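Local coordinates for transcriptional regulator, LacI family protein (Rhodococcus jostii, PDB 3K9C), which probably binds DNA at regulatory sites and controls transcription, as other LacI-family repressors and activators do, at residues Gly27-Gln32 with Gln238-Met243; Ala105-Asp110 with Asp262-Pro267; Ile129-Gly134 with Ala160-Gly165; Thr167-Gly172 with Cys196-Leu201. One frame throughout, in Å; residues are numbered along the deposited sequence.

In the fold
The chain folds into two lobes, each built on a beta sheet with helices packed around it. Contacts 1 and 2 lie in one lobe, with centres about 13 Å apart, and touch through Met243. Contacts 3 and 4 lie in the other, with centres about 12 Å apart, and touch through Ile132 and through Gly165 with Glu171. Centres of contacts 1 and 3 are about 26 Å apart. Along the chain, 27-32 and 105-110 come first, then the four segments of contacts 3 and 4, and finally 238-243 and 262-267. The first lobe is thus completed by chain that returns from the second, as in periplasmic-binding-protein-like regulators. Contacts 1 and 4 also reach the second subunit.

Contact 1 of 4, residues Gly27-Gln32 with Gln238-Met243; sequences GDLVEQ and QDATHM
Ala240, Thr241 and Met243 meet Asp28, Leu29 and Gln32 where the first turn of helix 240-255 packs against helix 24-39. Asp239 is the N-cap of helix 240-255. Asp239 OD1 accepts from His242 N at 3.2 Å, from above the carboxylate plane. Ala240 points its methyl at the other helix. Ala240 CB is 4.1 Å from Asp28 CB and 4.2 Å from Leu29 CD2. Thr241 follows. The Gln32 chain bends at its second torsion (chi2 -57°), which lays the amide obliquely across Thr241. Gln32 CD is 3.4 Å from Thr241 OG1, and Gln32 NE2 is 3.6 Å from Thr241 CG2. With an alanine at Gln32 the amide is gone, and Thr241 would probably lose its cover on this side. Met243, a selenomethionine, comes last. Leu29 CD2 sits 4.1 Å from Met243 CB and equally far from Met243 SE. Leu29 and Met243 both also touch Val94 of strand 91-94, so this end of the contact runs into the lobe's interior. Helix 24-39 also packs on the second subunit through Val30. No hydrogen bond links the two segments. The helices are held here by van der Waals packing, apolar at Leu29 and more polar at Gln32.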
# COMPACT_ATOMS: atom_id res chain seq x y z
N GLY B 27 5.22 -5.39 -0.87
CA GLY B 27 4.64 -5.32 -2.20
C GLY B 27 5.73 -5.39 -3.27
O GLY B 27 5.60 -6.12 -4.25
N ASP B 28 6.82 -4.64 -3.08
CA ASP B 28 7.93 -4.66 -4.04
C ASP B 28 8.57 -6.04 -4.11
O ASP B 28 8.86 -6.55 -5.19
CB ASP B 28 9.03 -3.67 -3.64
CG ASP B 28 8.58 -2.22 -3.70
OD1 ASP B 28 7.97 -1.82 -4.71
OD2 ASP B 28 8.86 -1.49 -2.73
N LEU B 29 8.80 -6.64 -2.95
CA LEU B 29 9.40 -7.97 -2.88
C LEU B 29 8.49 -9.01 -3.54
O LEU B 29 8.97 -9.85 -4.29
CB LEU B 29 9.68 -8.37 -1.43
CG LEU B 29 10.90 -7.70 -0.75
CD1 LEU B 29 11.01 -8.13 0.70
CD2 LEU B 29 12.17 -8.07 -1.50
N VAL B 30 7.19 -8.94 -3.27
CA VAL B 30 6.27 -9.91 -3.87
C VAL B 30 6.29 -9.81 -5.39
O VAL B 30 6.39 -10.82 -6.09
CB VAL B 30 4.81 -9.69 -3.39
CG1 VAL B 30 3.85 -10.41 -4.33
CG2 VAL B 30 4.64 -10.23 -1.96
N GLU B 31 6.18 -8.59 -5.92
CA GLU B 31 6.19 -8.40 -7.36
C GLU B 31 7.42 -9.05 -7.97
O GLU B 31 7.31 -9.79 -8.95
CB GLU B 31 6.17 -6.91 -7.72
CG GLU B 31 6.36 -6.66 -9.22
CD GLU B 31 6.13 -5.20 -9.59
OE1 GLU B 31 6.05 -4.35 -8.68
OE2 GLU B 31 6.04 -4.91 -10.80
N GLN B 32 8.58 -8.77 -7.40
CA GLN B 32 9.82 -9.34 -7.91
C GLN B 32 9.92 -10.85 -7.69
O GLN B 32 10.50 -11.56 -8.52
CB GLN B 32 11.02 -8.60 -7.31
CG GLN B 32 11.03 -7.13 -7.70
CD GLN B 32 11.02 -6.94 -9.21
OE1 GLN B 32 10.51 -5.95 -9.72
NE2 GLN B 32 11.62 -7.88 -9.92
N GLN B 238 17.42 -1.66 -0.72
CA GLN B 238 17.76 -3.00 -0.31
C GLN B 238 17.81 -3.86 -1.56
O GLN B 238 18.03 -5.07 -1.51
CB GLN B 238 16.71 -3.56 0.63
CG GLN B 238 16.53 -2.77 1.90
CD GLN B 238 16.05 -3.65 3.03
OE1 GLN B 238 16.72 -4.62 3.41
NE2 GLN B 238 14.89 -3.33 3.59
N ASP B 239 17.57 -3.21 -2.70
CA ASP B 239 17.57 -3.87 -4.00
C ASP B 239 16.59 -5.03 -4.02
O ASP B 239 16.98 -6.19 -4.03
CB ASP B 239 18.97 -4.39 -4.34
CG ASP B 239 19.16 -4.59 -5.83
OD1 ASP B 239 18.21 -5.07 -6.49
OD2 ASP B 239 20.26 -4.28 -6.34
N ALA B 240 15.30 -4.69 -4.02
CA ALA B 240 14.22 -5.67 -4.01
C ALA B 240 14.37 -6.77 -5.08
O ALA B 240 14.20 -7.96 -4.78
CB ALA B 240 12.89 -4.95 -4.19
N THR B 241 14.69 -6.38 -6.31
CA THR B 241 14.83 -7.37 -7.37
C THR B 241 15.88 -8.43 -7.04
O THR B 241 15.60 -9.62 -7.12
CB THR B 241 15.19 -6.70 -8.70
OG1 THR B 241 14.22 -5.70 -9.01
CG2 THR B 241 15.19 -7.74 -9.82
N HIS B 242 17.07 -8.01 -6.64
CA HIS B 242 18.13 -8.97 -6.31
C HIS B 242 17.78 -9.76 -5.05
O HIS B 242 18.13 -10.94 -4.93
CB HIS B 242 19.47 -8.25 -6.11
CG HIS B 242 20.62 -9.19 -5.87
ND1 HIS B 242 21.88 -8.75 -5.55
CD2 HIS B 242 20.69 -10.54 -5.91
CE1 HIS B 242 22.69 -9.79 -5.41
NE2 HIS B 242 21.99 -10.89 -5.62
N MSE B 243 17.10 -9.13 -4.10
CA MSE B 243 16.71 -9.82 -2.89
C MSE B 243 15.67 -10.89 -3.22
O MSE B 243 15.72 -12.00 -2.69
CB MSE B 243 16.15 -8.82 -1.87
CG MSE B 243 16.06 -9.37 -0.46
SE MSE B 243 15.58 -7.96 0.79
CE MSE B 243 17.34 -7.18 0.94

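Contact 2 of 4, residues Ala105-Asp110 with Asp262-Pro267; sequences AVRGDD and DLVLAP
Arg107 and Asp262 form a salt bridge across two neighbouring parallel strands, 104-108 and 262-270. The arginine CB stands on the same sheet face as Ala105, Asp262 and Val264. Arg107 CG lies between the backbone N and the carbonyl carbon (chi1 58°), and passes 4.2 Å from Val264 CG2. The chain then runs extended to NE. Arg107 CD comes 3.9 Å from Asp262 OD1. Arg107 NE gives a nearly straight bond to Asp262 OD1 at 3.0 Å, in the guanidinium plane. Arg107 CZ rests on Val264 CG2, 3.5 Å away, with the methyl over the centre of the group. NH1 also lies near this methyl. Arg107 NH2 bonds Asp262 OD2 at 3.1 Å. The grip is therefore side-on, with each oxygen using its syn lone pair and the two planes only 24° apart. In the backbone, Arg107 N donates to Leu263 O, and Arg107 O accepts from Leu265 N at 2.8 Å. Val106 CG1 meets Leu265 CD1 on the opposite face, which helix 240-255 covers through Met243 and Ala246. Beyond the strands, Asp109 N bonds Leu265 O at 2.8 Å, while Asp109 OD1 caps Ala112 N of helix 110-123. Adjacent parallel strands whose ends lead toward the second lobe are typical of the type I periplasmic-binding-protein fold, where such connections probably form the hinge, as in relatives.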
# COMPACT_ATOMS: atom_id res chain seq x y z
N ALA B 105 17.96 -17.62 5.03
CA ALA B 105 17.59 -16.22 5.13
C ALA B 105 18.29 -15.41 4.06
O ALA B 105 19.41 -15.71 3.65
CB ALA B 105 17.94 -15.68 6.49
N VAL B 106 17.59 -14.38 3.60
CA VAL B 106 18.09 -13.45 2.59
C VAL B 106 17.66 -12.09 3.12
O VAL B 106 16.47 -11.75 3.13
CB VAL B 106 17.44 -13.72 1.22
CG1 VAL B 106 17.80 -12.63 0.24
CG2 VAL B 106 17.91 -15.08 0.68
N ARG B 107 18.64 -11.31 3.57
CA ARG B 107 18.38 -10.00 4.16
C ARG B 107 19.43 -8.97 3.78
O ARG B 107 20.52 -9.31 3.29
CB ARG B 107 18.34 -10.14 5.68
CG ARG B 107 19.62 -10.71 6.27
CD ARG B 107 19.38 -11.40 7.59
NE ARG B 107 20.59 -11.97 8.17
CZ ARG B 107 21.55 -11.25 8.77
NH1 ARG B 107 21.43 -9.94 8.88
NH2 ARG B 107 22.62 -11.86 9.25
N GLY B 108 19.11 -7.70 4.01
CA GLY B 108 20.04 -6.63 3.71
C GLY B 108 20.92 -6.37 4.91
O GLY B 108 20.59 -6.75 6.04
N ASP B 109 22.06 -5.74 4.68
CA ASP B 109 22.99 -5.42 5.75
C ASP B 109 22.50 -4.12 6.40
O ASP B 109 22.99 -3.03 6.07
CB ASP B 109 24.40 -5.22 5.19
CG ASP B 109 25.47 -5.22 6.28
OD1 ASP B 109 25.23 -4.65 7.36
OD2 ASP B 109 26.55 -5.80 6.03
N ASP B 110 21.53 -4.24 7.31
CA ASP B 110 20.95 -3.09 8.01
C ASP B 110 21.95 -2.17 8.68
O ASP B 110 21.80 -0.95 8.62
CB ASP B 110 19.91 -3.56 9.04
CG ASP B 110 18.66 -4.15 8.39
OD1 ASP B 110 18.16 -3.56 7.41
OD2 ASP B 110 18.16 -5.19 8.87
N ASP B 262 22.52 -18.19 5.16
CA ASP B 262 22.15 -16.87 5.67
C ASP B 262 22.85 -15.87 4.75
O ASP B 262 24.00 -15.50 4.98
CB ASP B 262 22.65 -16.69 7.10
CG ASP B 262 22.44 -15.28 7.62
OD1 ASP B 262 21.28 -14.82 7.64
OD2 ASP B 262 23.44 -14.62 8.00
N LEU B 263 22.15 -15.44 3.70
CA LEU B 263 22.70 -14.51 2.73
C LEU B 263 22.43 -13.03 3.02
O LEU B 263 21.29 -12.57 2.98
CB LEU B 263 22.16 -14.86 1.34
CG LEU B 263 22.70 -14.07 0.15
CD1 LEU B 263 24.22 -14.22 0.08
CD2 LEU B 263 22.06 -14.57 -1.13
N VAL B 264 23.50 -12.28 3.29
CA VAL B 264 23.38 -10.85 3.57
C VAL B 264 23.79 -10.04 2.35
O VAL B 264 24.89 -10.21 1.82
CB VAL B 264 24.27 -10.44 4.77
CG1 VAL B 264 24.20 -8.93 4.96
CG2 VAL B 264 23.79 -11.14 6.03
N LEU B 265 22.90 -9.15 1.91
CA LEU B 265 23.13 -8.32 0.74
C LEU B 265 23.47 -6.86 1.08
O LEU B 265 22.95 -6.29 2.04
CB LEU B 265 21.90 -8.34 -0.16
CG LEU B 265 21.30 -9.73 -0.42
CD1 LEU B 265 20.10 -9.60 -1.35
CD2 LEU B 265 22.35 -10.66 -1.02
N ALA B 266 24.34 -6.27 0.27
CA ALA B 266 24.75 -4.88 0.46
C ALA B 266 23.69 -3.92 -0.05
O ALA B 266 23.14 -4.10 -1.13
CB ALA B 266 26.05 -4.62 -0.25
N PRO B 267 23.37 -2.88 0.74
CA PRO B 267 22.37 -1.89 0.34
C PRO B 267 23.11 -0.70 -0.27
O PRO B 267 24.34 -0.65 -0.23
CB PRO B 267 21.72 -1.52 1.67
CG PRO B 267 22.91 -1.51 2.58
CD PRO B 267 23.66 -2.78 2.18

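Contact 3 of 4, residues Ile129-Gly134 with Ala160-Gly165; sequences IAHIDG and ATVVTG
Ile132 and Val163 cross at a slant on neighbouring parallel strands of a beta-alpha-beta unit, strand 129-133, helix 140-153, strand 160-164. Ile132 CG1 is 3.6 Å from Val163 CG2. The backbones are stitched by alternating bonds, among them His131 N to Thr161 O at 2.7 Å and Val163 N to His131 O at 2.9 Å. On the other face, Val162 CG1 lies 4.1 Å from His131 CD2 and 3.7 Å from Asp133 OD2. Farther along, Asp133 CG sits between its backbone N and carbonyl carbon (chi1 72°), which turns the carboxylate toward the partner strand. Asp133 OD1 accepts from Gly165 N at 3.1 Å, from above the carboxylate plane. Further out, OD1 also takes Ala135 N, and OD2 forms a salt bridge with Arg144 of helix 140-153. With an alanine at Asp133 the carboxylate is lost, and Gly165 N and Arg144 would probably be left without this partner. His131 is set by ND1 bonding Val190 O of the next strand, and its ring meets Phe147. Ile132 and Val163 are covered by Leu179 of helix 169-181. A water donates to Asp133 OD2 at 2.9 Å and makes a weak bond with Thr164 OG1.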
# COMPACT_ATOMS: atom_id res chain seq x y z
N ILE B 129 21.93 14.63 14.75
CA ILE B 129 21.16 13.72 13.94
C ILE B 129 20.33 12.77 14.77
O ILE B 129 20.82 12.19 15.75
CB ILE B 129 22.09 12.94 13.01
CG1 ILE B 129 22.94 13.93 12.20
CG2 ILE B 129 21.29 12.02 12.09
CD1 ILE B 129 24.11 13.32 11.46
N ALA B 130 19.08 12.59 14.36
CA ALA B 130 18.17 11.73 15.07
C ALA B 130 17.72 10.52 14.26
O ALA B 130 17.70 10.53 13.02
CB ALA B 130 16.95 12.52 15.51
N HIS B 131 17.37 9.46 14.98
CA HIS B 131 16.89 8.25 14.36
C HIS B 131 15.58 7.87 15.03
O HIS B 131 15.47 7.89 16.26
CB HIS B 131 17.92 7.11 14.52
CG HIS B 131 17.42 5.78 14.06
ND1 HIS B 131 16.98 5.56 12.77
CD2 HIS B 131 17.28 4.61 14.71
CE1 HIS B 131 16.59 4.30 12.66
NE2 HIS B 131 16.76 3.70 13.82
N ILE B 132 14.56 7.61 14.21
CA ILE B 132 13.27 7.16 14.72
C ILE B 132 13.35 5.67 14.38
O ILE B 132 13.30 5.28 13.20
CB ILE B 132 12.09 7.86 13.98
CG1 ILE B 132 12.16 9.37 14.23
CG2 ILE B 132 10.74 7.33 14.49
CD1 ILE B 132 11.09 10.19 13.50
N ASP B 133 13.55 4.83 15.40
CA ASP B 133 13.71 3.39 15.18
C ASP B 133 12.44 2.60 14.92
O ASP B 133 11.33 3.11 15.06
CB ASP B 133 14.49 2.74 16.34
CG ASP B 133 13.70 2.65 17.63
OD1 ASP B 133 12.45 2.49 17.58
OD2 ASP B 133 14.33 2.70 18.70
N GLY B 134 12.61 1.34 14.53
CA GLY B 134 11.48 0.50 14.22
C GLY B 134 10.99 -0.36 15.36
O GLY B 134 10.28 -1.34 15.14
N ALA B 160 23.56 12.60 19.26
CA ALA B 160 22.78 11.56 18.60
C ALA B 160 21.53 11.28 19.42
O ALA B 160 21.60 11.09 20.64
CB ALA B 160 23.63 10.29 18.45
N THR B 161 20.38 11.26 18.76
CA THR B 161 19.12 11.00 19.44
C THR B 161 18.35 9.85 18.79
O THR B 161 18.23 9.78 17.57
CB THR B 161 18.22 12.25 19.40
OG1 THR B 161 18.97 13.38 19.84
CG2 THR B 161 17.01 12.07 20.31
N VAL B 162 17.85 8.93 19.61
CA VAL B 162 17.07 7.81 19.11
C VAL B 162 15.72 7.78 19.81
O VAL B 162 15.66 7.70 21.04
CB VAL B 162 17.73 6.44 19.36
CG1 VAL B 162 16.84 5.35 18.75
CG2 VAL B 162 19.12 6.38 18.74
N VAL B 163 14.64 7.87 19.05
CA VAL B 163 13.32 7.82 19.65
C VAL B 163 12.61 6.59 19.12
O VAL B 163 12.79 6.20 17.95
CB VAL B 163 12.50 9.09 19.33
CG1 VAL B 163 13.23 10.32 19.88
CG2 VAL B 163 12.27 9.22 17.83
N THR B 164 11.83 5.95 19.97
CA THR B 164 11.11 4.75 19.58
C THR B 164 10.03 5.11 18.56
O THR B 164 9.25 6.04 18.78
CB THR B 164 10.48 4.09 20.81
OG1 THR B 164 11.52 3.79 21.76
CG2 THR B 164 9.77 2.79 20.43
N GLY B 165 10.03 4.41 17.44
CA GLY B 165 9.06 4.70 16.40
C GLY B 165 8.24 3.49 16.02
O GLY B 165 7.64 2.84 16.87
O HOH W 1 20.25 14.31 17.93
O HOH W 2 12.95 0.91 20.57

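Contact 4 of 4, residues Thr167-Gly172 with Cys196-Leu201; sequences TTETEG and CATGVL
Glu169 and Gly172 on one helix meet Gly199 and Cys196 on the other almost backbone to backbone, with only 4.0 Å between Glu169 CA and Gly199 CA. Two CA-H...O contacts lie at this crossing. Gly199 CA faces Glu169 O at 3.3 Å, and Gly172 CA faces Cys196 O at 3.2 Å. A CB on Gly199 would run into Glu169 O, and one on Gly172 into Cys196 O, so the close approach depends on both glycines. The side chains pack around this crossing. With chi1 at 179°, Cys196 SG swings opposite the backbone N and reaches Gly172 CA at 3.5 Å. Val200 CG2 comes to Gly172 O at 3.5 Å from the next turn. Cys196 and Val200 also touch Ile132 of strand 129-133, which ties the helix pair to the sheet. Outward, Glu169 and Thr198 lie alongside each other and point the same way, with Glu169 CG 4.0 Å from Thr198 CG2. The Glu169 chain bends at chi2. Thr198 OG1 bonds Asp194 O within its own helix. Helix 169-181 begins with a capping box. Glu171 OE1 accepts from Thr168 N at 3.1 Å, and Thr168 OG1 in turn accepts a weak bond from Thr170 N. No conventional hydrogen bond crosses between the segments. Cohesion here rests on CA-H...O contacts and close van der Waals packing. Glu169 OE1 forms a salt bridge with Arg224 of the second subunit, which probably helps hold the dimer together, while OE2 makes a long, weak ion pair with Arg195.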
# COMPACT_ATOMS: atom_id res chain seq x y z
N THR B 167 6.73 1.34 12.03
CA THR B 167 6.79 1.19 10.58
C THR B 167 5.73 1.98 9.82
O THR B 167 5.67 1.92 8.60
CB THR B 167 6.61 -0.28 10.17
OG1 THR B 167 5.29 -0.71 10.54
CG2 THR B 167 7.63 -1.17 10.87
N THR B 168 4.88 2.72 10.54
CA THR B 168 3.82 3.47 9.87
C THR B 168 4.02 4.97 9.92
O THR B 168 4.85 5.48 10.69
CB THR B 168 2.44 3.16 10.48
OG1 THR B 168 2.33 3.83 11.75
CG2 THR B 168 2.27 1.65 10.69
N GLU B 169 3.24 5.69 9.11
CA GLU B 169 3.33 7.14 9.05
C GLU B 169 3.05 7.80 10.41
O GLU B 169 3.60 8.85 10.71
CB GLU B 169 2.36 7.70 8.00
CG GLU B 169 2.51 7.09 6.60
CD GLU B 169 1.65 5.85 6.38
OE1 GLU B 169 1.33 5.15 7.36
OE2 GLU B 169 1.29 5.58 5.22
N THR B 170 2.19 7.18 11.22
CA THR B 170 1.86 7.74 12.52
C THR B 170 3.04 7.83 13.46
O THR B 170 3.21 8.83 14.16
CB THR B 170 0.75 6.92 13.21
OG1 THR B 170 -0.39 6.85 12.35
CG2 THR B 170 0.35 7.58 14.53
N GLU B 171 3.86 6.78 13.51
CA GLU B 171 5.04 6.80 14.38
C GLU B 171 6.04 7.81 13.84
O GLU B 171 6.77 8.46 14.61
CB GLU B 171 5.68 5.42 14.46
CG GLU B 171 4.91 4.41 15.29
CD GLU B 171 3.75 3.81 14.54
OE1 GLU B 171 4.00 3.23 13.45
OE2 GLU B 171 2.60 3.90 15.02
N GLY B 172 6.07 7.94 12.52
CA GLY B 172 6.98 8.89 11.93
C GLY B 172 6.61 10.27 12.43
O GLY B 172 7.45 11.01 12.93
N CYS B 196 7.53 5.43 7.43
CA CYS B 196 7.75 6.21 8.65
C CYS B 196 8.20 7.61 8.26
O CYS B 196 7.77 8.61 8.84
CB CYS B 196 8.84 5.53 9.50
SG CYS B 196 9.23 6.38 11.02
N ALA B 197 9.08 7.68 7.26
CA ALA B 197 9.60 8.95 6.76
C ALA B 197 8.46 9.78 6.17
O ALA B 197 8.44 11.00 6.29
CB ALA B 197 10.68 8.69 5.68
N THR B 198 7.50 9.11 5.54
CA THR B 198 6.37 9.83 4.97
C THR B 198 5.66 10.65 6.06
O THR B 198 5.24 11.78 5.81
CB THR B 198 5.35 8.87 4.32
OG1 THR B 198 5.93 8.27 3.15
CG2 THR B 198 4.09 9.64 3.91
N GLY B 199 5.55 10.08 7.26
CA GLY B 199 4.91 10.78 8.36
C GLY B 199 5.76 11.92 8.88
O GLY B 199 5.23 12.95 9.35
N VAL B 200 7.07 11.74 8.82
CA VAL B 200 8.01 12.75 9.28
C VAL B 200 7.89 13.97 8.37
O VAL B 200 7.82 15.10 8.85
CB VAL B 200 9.46 12.22 9.21
CG1 VAL B 200 10.45 13.34 9.52
CG2 VAL B 200 9.63 11.04 10.19
N LEU B 201 7.87 13.73 7.06
CA LEU B 201 7.74 14.81 6.08
C LEU B 201 6.39 15.50 6.19
O LEU B 201 6.30 16.72 6.06
CB LEU B 201 7.90 14.26 4.66
CG LEU B 201 9.28 13.72 4.27
CD1 LEU B 201 9.18 13.00 2.93
CD2 LEU B 201 10.28 14.86 4.21